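PDB 2FPO: ribosomal RNA small subunit methyltransferase D from Escherichia coli, which methylates guanine 966 of 16S rRNA at N2 in the assembled 30S particle, with S-adenosyl-L-methionine as methyl donor. Local coordinates for residues P51-A56 against R75-A80; Y157-V162 against V184-Y189. One frame throughout, in Å; residues are numbered along the deposited sequence. Where two conformers were deposited one is given.

Followed from the N terminus, the chain runs through helix 39-53 into a turn, then strand 57-60 and helix 67-74, and contact 1 closes this loop where the end of that second helix leads into strand 79-83. It thus ties the two connections at one end of neighbouring parallel strands. The chain then lays down strands 105-108 and 123-128 before contact 2 opens at strand 154-161; its loop is the excursion through strand 173-181 and back along 184-191. The two loops follow in series, neither enclosing the other. Their centres lie about 21 Å apart, yet both belong to the same seven-stranded sheet, of order 3-2-1-4-5-7-6.

Contact 1: P51-A56 against R75-A80; sequences PVIVDA and RYAAGA
Asp-55 N gives a nearly straight hydrogen bond to Tyr-76 O (2.8 Å, 174° at the hydrogen), reaching the carbonyl from 25° out of its plane. Val-54 CA lies 3.5 Å from the same Tyr-76 O as a CA-H...O contact, and a matching one runs from Ala-77 CA to Ile-53 O. One residue further on, Ala-56 O takes two weak bonds, from Ala-78 N, strongly bent, and from Gly-79 N at 3.3 Å. Ala-78 CB packs 3.3 Å from Asp-55 O. Among the side chains, Ile-53 CG1 sits 4.0 Å from Arg-75 CB; it is set anti to its own backbone N (chi1 -173°), and the two chains cross obliquely.

Both backbones are shaped for this meeting. Ile-53 to Ala-56 form a type II turn, closed by Ala-56 N on Ile-53 O, while Tyr-76, at positive phi, is the C' residue of the Schellman motif ending helix 67-74. Beyond them, Phe-46 packs on both Ile-53 and Arg-75, whose NE forms a salt bridge with Glu-71, and Gly-79 pairs with Cys-58 in the sheet. The contact therefore joins a helix-to-strand turn to a helix C-terminus chiefly through main-chain polarity: groups of the turn and of the chain leaving the helix bond to each other, one bond strong and two weak, with Ile-53, Arg-75 CB and the alanine methyls packed around them.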
loop_
_atom_site.group_PDB
_atom_site.type_symbol
_atom_site.label_atom_id
_atom_site.label_comp_id
_atom_site.label_asym_id
_atom_site.label_seq_id
_atom_site.Cartn_x
_atom_site.Cartn_y
_atom_site.Cartn_z
ATOM N N PRO A 51 9.691 11.724 -4.858
ATOM C CA PRO A 51 9.285 13.130 -4.874
ATOM C C PRO A 51 7.862 13.465 -4.404
ATOM O O PRO A 51 7.491 14.634 -4.457
ATOM C CB PRO A 51 9.488 13.524 -6.343
ATOM C CG PRO A 51 9.231 12.275 -7.099
ATOM C CD PRO A 51 9.700 11.139 -6.218
ATOM N N VAL A 52 7.075 12.471 -3.964
ATOM C CA VAL A 52 5.698 12.707 -3.505
ATOM C C VAL A 52 5.401 12.134 -2.107
ATOM O O VAL A 52 4.328 12.364 -1.555
ATOM C CB VAL A 52 4.639 12.200 -4.513
ATOM C CG1 VAL A 52 4.740 12.993 -5.841
ATOM C CG2 VAL A 52 4.795 10.718 -4.777
ATOM N N ILE A 53 6.356 11.379 -1.565
ATOM C CA ILE A 53 6.153 10.612 -0.338
ATOM C C ILE A 53 6.101 11.533 0.906
ATOM O O ILE A 53 5.330 11.282 1.813
ATOM C CB ILE A 53 7.238 9.466 -0.178
ATOM C CG1 ILE A 53 6.926 8.560 1.023
ATOM C CG2 ILE A 53 8.645 10.049 -0.062
ATOM C CD1 ILE A 53 5.629 7.755 0.855
ATOM N N VAL A 54 6.893 12.619 0.918
ATOM C CA VAL A 54 6.900 13.534 2.074
ATOM C C VAL A 54 5.536 14.198 2.171
ATOM O O VAL A 54 5.036 14.767 1.194
ATOM C CB VAL A 54 8.068 14.562 2.045
ATOM C CG1 VAL A 54 8.021 15.574 3.278
ATOM C CG2 VAL A 54 9.414 13.828 2.005
ATOM N N ASP A 55 4.927 14.049 3.348
ATOM C CA ASP A 55 3.614 14.589 3.676
ATOM C C ASP A 55 2.467 13.968 2.915
ATOM O O ASP A 55 1.390 14.536 2.912
ATOM C CB ASP A 55 3.531 16.133 3.547
ATOM C CG ASP A 55 4.364 16.875 4.591
ATOM O OD1 ASP A 55 4.733 16.287 5.619
ATOM O OD2 ASP A 55 4.626 18.078 4.385
ATOM N N ALA A 56 2.684 12.826 2.266
ATOM C CA ALA A 56 1.593 12.089 1.608
ATOM C C ALA A 56 0.661 11.413 2.610
ATOM O O ALA A 56 1.106 10.970 3.663
ATOM C CB ALA A 56 2.146 11.030 0.638
ATOM N N ARG A 75 9.683 7.429 5.608
ATOM C CA ARG A 75 10.085 8.390 4.614
ATOM C C ARG A 75 9.195 9.640 4.655
ATOM O O ARG A 75 9.063 10.381 3.660
ATOM C CB ARG A 75 10.088 7.711 3.254
ATOM C CG ARG A 75 11.047 6.519 3.186
ATOM C CD ARG A 75 10.885 5.798 1.851
ATOM N NE ARG A 75 11.701 4.578 1.723
ATOM C CZ ARG A 75 12.701 4.406 0.867
ATOM N NH1 ARG A 75 13.073 5.387 0.043
ATOM N NH2 ARG A 75 13.342 3.237 0.819
ATOM N N TYR A 76 8.596 9.844 5.834
ATOM C CA TYR A 76 7.906 11.071 6.215
ATOM C C TYR A 76 6.571 11.296 5.504
ATOM O O TYR A 76 6.149 12.441 5.317
ATOM C CB TYR A 76 8.834 12.298 6.080
ATOM C CG TYR A 76 10.123 12.174 6.877
ATOM C CD1 TYR A 76 10.153 12.446 8.244
ATOM C CD2 TYR A 76 11.316 11.776 6.254
ATOM C CE1 TYR A 76 11.345 12.343 8.979
ATOM C CE2 TYR A 76 12.509 11.653 6.978
ATOM C CZ TYR A 76 12.515 11.936 8.335
ATOM O OH TYR A 76 13.694 11.821 9.037
ATOM N N ALA A 77 5.889 10.203 5.134
ATOM C CA ALA A 77 4.454 10.268 4.892
ATOM C C ALA A 77 3.835 11.036 6.058
ATOM O O ALA A 77 4.252 10.859 7.191
ATOM C CB ALA A 77 3.846 8.851 4.812
ATOM N N ALA A 78 2.852 11.881 5.766
ATOM C CA ALA A 78 2.074 12.599 6.781
ATOM C C ALA A 78 1.227 11.620 7.598
ATOM O O ALA A 78 1.119 11.745 8.833
ATOM C CB ALA A 78 1.188 13.639 6.110
ATOM N N GLY A 79 0.646 10.631 6.920
ATOM C CA GLY A 79 -0.158 9.630 7.620
ATOM C C GLY A 79 -0.399 8.377 6.777
ATOM O O GLY A 79 -0.240 8.400 5.543
ATOM N N ALA A 80 -0.750 7.289 7.465
ATOM C CA ALA A 80 -1.036 5.999 6.823
ATOM C C ALA A 80 -2.144 5.257 7.542
ATOM O O ALA A 80 -2.081 5.011 8.759
ATOM C CB ALA A 80 0.197 5.128 6.749
#

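Contact 2: Y157-V162 against V184-Y189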
loop_
_atom_site.group_PDB
_atom_site.type_symbol
_atom_site.label_atom_id
_atom_site.label_comp_id
_atom_site.label_asym_id
_atom_site.label_seq_id
_atom_site.Cartn_x
_atom_site.Cartn_y
_atom_site.Cartn_z
ATOM N N TYR A 157 -0.302 1.789 -6.339
ATOM C CA TYR A 157 0.671 0.738 -6.604
ATOM C C TYR A 157 -0.106 -0.560 -6.679
ATOM O O TYR A 157 -0.925 -0.843 -5.799
ATOM C CB TYR A 157 1.743 0.702 -5.496
ATOM C CG TYR A 157 2.626 -0.544 -5.469
ATOM C CD1 TYR A 157 3.636 -0.740 -6.419
ATOM C CD2 TYR A 157 2.451 -1.515 -4.484
ATOM C CE1 TYR A 157 4.451 -1.889 -6.386
ATOM C CE2 TYR A 157 3.249 -2.652 -4.445
ATOM C CZ TYR A 157 4.236 -2.842 -5.389
ATOM O OH TYR A 157 5.020 -3.975 -5.312
ATOM N N VAL A 158 0.137 -1.315 -7.744
ATOM C CA VAL A 158 -0.548 -2.570 -7.995
ATOM C C VAL A 158 0.510 -3.618 -8.306
ATOM O O VAL A 158 1.379 -3.420 -9.152
ATOM C CB VAL A 158 -1.593 -2.472 -9.186
ATOM C CG1 VAL A 158 -2.213 -3.831 -9.471
ATOM C CG2 VAL A 158 -2.671 -1.473 -8.868
ATOM N N GLU A 159 0.468 -4.705 -7.546
ATOM C CA GLU A 159 1.337 -5.833 -7.752
ATOM C C GLU A 159 0.500 -7.031 -8.273
ATOM O O GLU A 159 -0.582 -7.342 -7.736
ATOM C CB GLU A 159 2.025 -6.164 -6.430
ATOM C CG GLU A 159 2.979 -7.289 -6.500
ATOM C CD GLU A 159 3.791 -7.462 -5.215
ATOM O OE1 GLU A 159 4.248 -6.442 -4.636
ATOM O OE2 GLU A 159 3.977 -8.637 -4.821
ATOM N N SER A 160 1.005 -7.685 -9.321
ATOM C CA SER A 160 0.273 -8.758 -9.977
ATOM C C SER A 160 1.178 -9.680 -10.791
ATOM O O SER A 160 2.130 -9.225 -11.395
ATOM C CB SER A 160 -0.807 -8.158 -10.882
ATOM O OG SER A 160 -1.713 -9.156 -11.307
ATOM N N GLU A 161 0.851 -10.972 -10.818
ATOM C CA GLU A 161 1.586 -11.936 -11.634
ATOM C C GLU A 161 1.434 -11.589 -13.109
ATOM O O GLU A 161 0.323 -11.313 -13.573
ATOM C CB GLU A 161 1.084 -13.362 -11.379
ATOM C CG GLU A 161 1.505 -13.948 -10.043
ATOM C CD GLU A 161 0.960 -13.173 -8.842
ATOM O OE1 GLU A 161 -0.268 -12.899 -8.796
ATOM O OE2 GLU A 161 1.774 -12.846 -7.946
ATOM N N VAL A 162 2.553 -11.587 -13.825
ATOM C CA VAL A 162 2.590 -11.306 -15.277
ATOM C C VAL A 162 1.507 -12.070 -16.045
ATOM O O VAL A 162 0.759 -11.485 -16.840
ATOM C CB VAL A 162 3.966 -11.648 -15.881
ATOM C CG1 VAL A 162 3.899 -11.706 -17.401
ATOM C CG2 VAL A 162 4.982 -10.629 -15.438
ATOM N N VAL A 184 6.473 -11.561 -11.803
ATOM C CA VAL A 184 5.631 -10.488 -11.202
ATOM C C VAL A 184 5.752 -9.117 -11.882
ATOM O O VAL A 184 6.846 -8.652 -12.190
ATOM C CB VAL A 184 5.885 -10.322 -9.671
ATOM C CG1 VAL A 184 4.819 -9.431 -9.033
ATOM C CG2 VAL A 184 5.905 -11.666 -8.969
ATOM N N ALA A 185 4.610 -8.477 -12.102
ATOM C CA ALA A 185 4.576 -7.125 -12.640
ATOM C C ALA A 185 4.258 -6.145 -11.525
ATOM O O ALA A 185 3.251 -6.271 -10.832
ATOM C CB ALA A 185 3.579 -7.016 -13.780
ATOM N N TYR A 186 5.158 -5.185 -11.338
ATOM C CA TYR A 186 5.013 -4.151 -10.314
ATOM C C TYR A 186 4.655 -2.868 -11.037
ATOM O O TYR A 186 5.408 -2.409 -11.879
ATOM C CB TYR A 186 6.324 -3.992 -9.551
ATOM C CG TYR A 186 6.829 -5.293 -8.963
ATOM C CD1 TYR A 186 6.422 -5.703 -7.687
ATOM C CD2 TYR A 186 7.709 -6.112 -9.674
ATOM C CE1 TYR A 186 6.868 -6.882 -7.152
ATOM C CE2 TYR A 186 8.167 -7.300 -9.132
ATOM C CZ TYR A 186 7.745 -7.666 -7.863
ATOM O OH TYR A 186 8.160 -8.846 -7.316
ATOM N N ARG A 187 3.494 -2.302 -10.733
ATOM C CA ARG A 187 2.992 -1.155 -11.497
ATOM C C ARG A 187 2.550 0.006 -10.590
ATOM O O ARG A 187 2.125 -0.200 -9.460
ATOM C CB ARG A 187 1.830 -1.582 -12.390
ATOM C CG ARG A 187 2.203 -2.626 -13.430
ATOM C CD ARG A 187 0.984 -3.071 -14.234
ATOM N NE ARG A 187 1.393 -3.993 -15.286
ATOM C CZ ARG A 187 1.084 -5.283 -15.318
ATOM N NH1 ARG A 187 0.352 -5.818 -14.362
ATOM N NH2 ARG A 187 1.498 -6.031 -16.318
ATOM N N LEU A 188 2.639 1.213 -11.124
ATOM C CA LEU A 188 2.142 2.407 -10.475
ATOM C C LEU A 188 1.257 3.144 -11.463
ATOM O O LEU A 188 1.683 3.434 -12.584
ATOM C CB LEU A 188 3.307 3.273 -9.992
ATOM C CG LEU A 188 3.009 4.422 -9.023
ATOM C CD1 LEU A 188 2.463 3.926 -7.679
ATOM C CD2 LEU A 188 4.281 5.225 -8.835
ATOM N N TYR A 189 -0.004 3.348 -11.071
ATOM C CA TYR A 189 -0.979 4.048 -11.876
ATOM C C TYR A 189 -1.138 5.442 -11.332
ATOM O O TYR A 189 -1.050 5.656 -10.127
ATOM C CB TYR A 189 -2.346 3.347 -11.877
ATOM C CG TYR A 189 -2.329 2.045 -12.635
ATOM C CD1 TYR A 189 -2.691 1.990 -13.977
ATOM C CD2 TYR A 189 -1.941 0.860 -11.998
ATOM C CE1 TYR A 189 -2.672 0.785 -14.678
ATOM C CE2 TYR A 189 -1.910 -0.344 -12.679
ATOM C CZ TYR A 189 -2.259 -0.376 -14.016
ATOM O OH TYR A 189 -2.214 -1.584 -14.656
HETATM O O HOH W 1 0.762 -5.125 -11.383
HETATM O O HOH W 2 -0.168 -8.554 -14.541
HETATM O O HOH W 3 1.369 -8.754 -17.420
#
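Val-158 and Arg-187 exchange two backbone hydrogen bonds, as do Ser-160 and Ala-185, in the antiparallel ladder between strands 154-161 and 184-191 of a Rossmann-like methyltransferase. Strand 184-191 is the reversed strand inserted between 154-161 and the edge strand 173-181, a hallmark of this fold. The N-H of Val-158 meets Arg-187 O at 2.9 Å, and that of Ala-185 meets Ser-160 O at 2.7 Å. Between the two rungs, water 1 donates to both Val-158 O and Ala-185 O, so each carbonyl serves a peptide N-H and a water; it also accepts a weak bond from Arg-187 NH1 (3.1 Å).

Tyr-157, Glu-159 and Tyr-186 share one face of the sheet, the first two with CG anti to the backbone N (Tyr-157 chi1 166°), which brings hydroxyl and carboxylate together. Tyr-157 OH donates to Glu-159 OE1 (2.7 Å), meeting the carboxylate on its anti side, 19° out of plane. The hydroxyl and OE1 both lie at the edge of the Tyr-186 ring, Tyr-157 OH 3.3 Å from Tyr-186 CD1; the carboxylate is turned 66° from that ring, and Val-184 CG1 covers part of one ring face. With an alanine at Glu-159, the Tyr-157 hydroxyl would probably lose its acceptor and a gap open at the edge of the Tyr-186 ring.

On the face bearing Val-158, Val-158 CG2 touches the Tyr-189 ring, and Arg-187 extends along the sheet with Ala-185 CB against one face of its guanidinium. Its NE is paired with Glu-178 of strand 173-181. At the guanidinium edge, in its plane, two waters lead to the end of strand 154-161 and the residue after it: water 2 links NH1 to Glu-161 O, and water 3 accepts from Arg-187 NH2 at 2.9 Å while donating to Val-162 O.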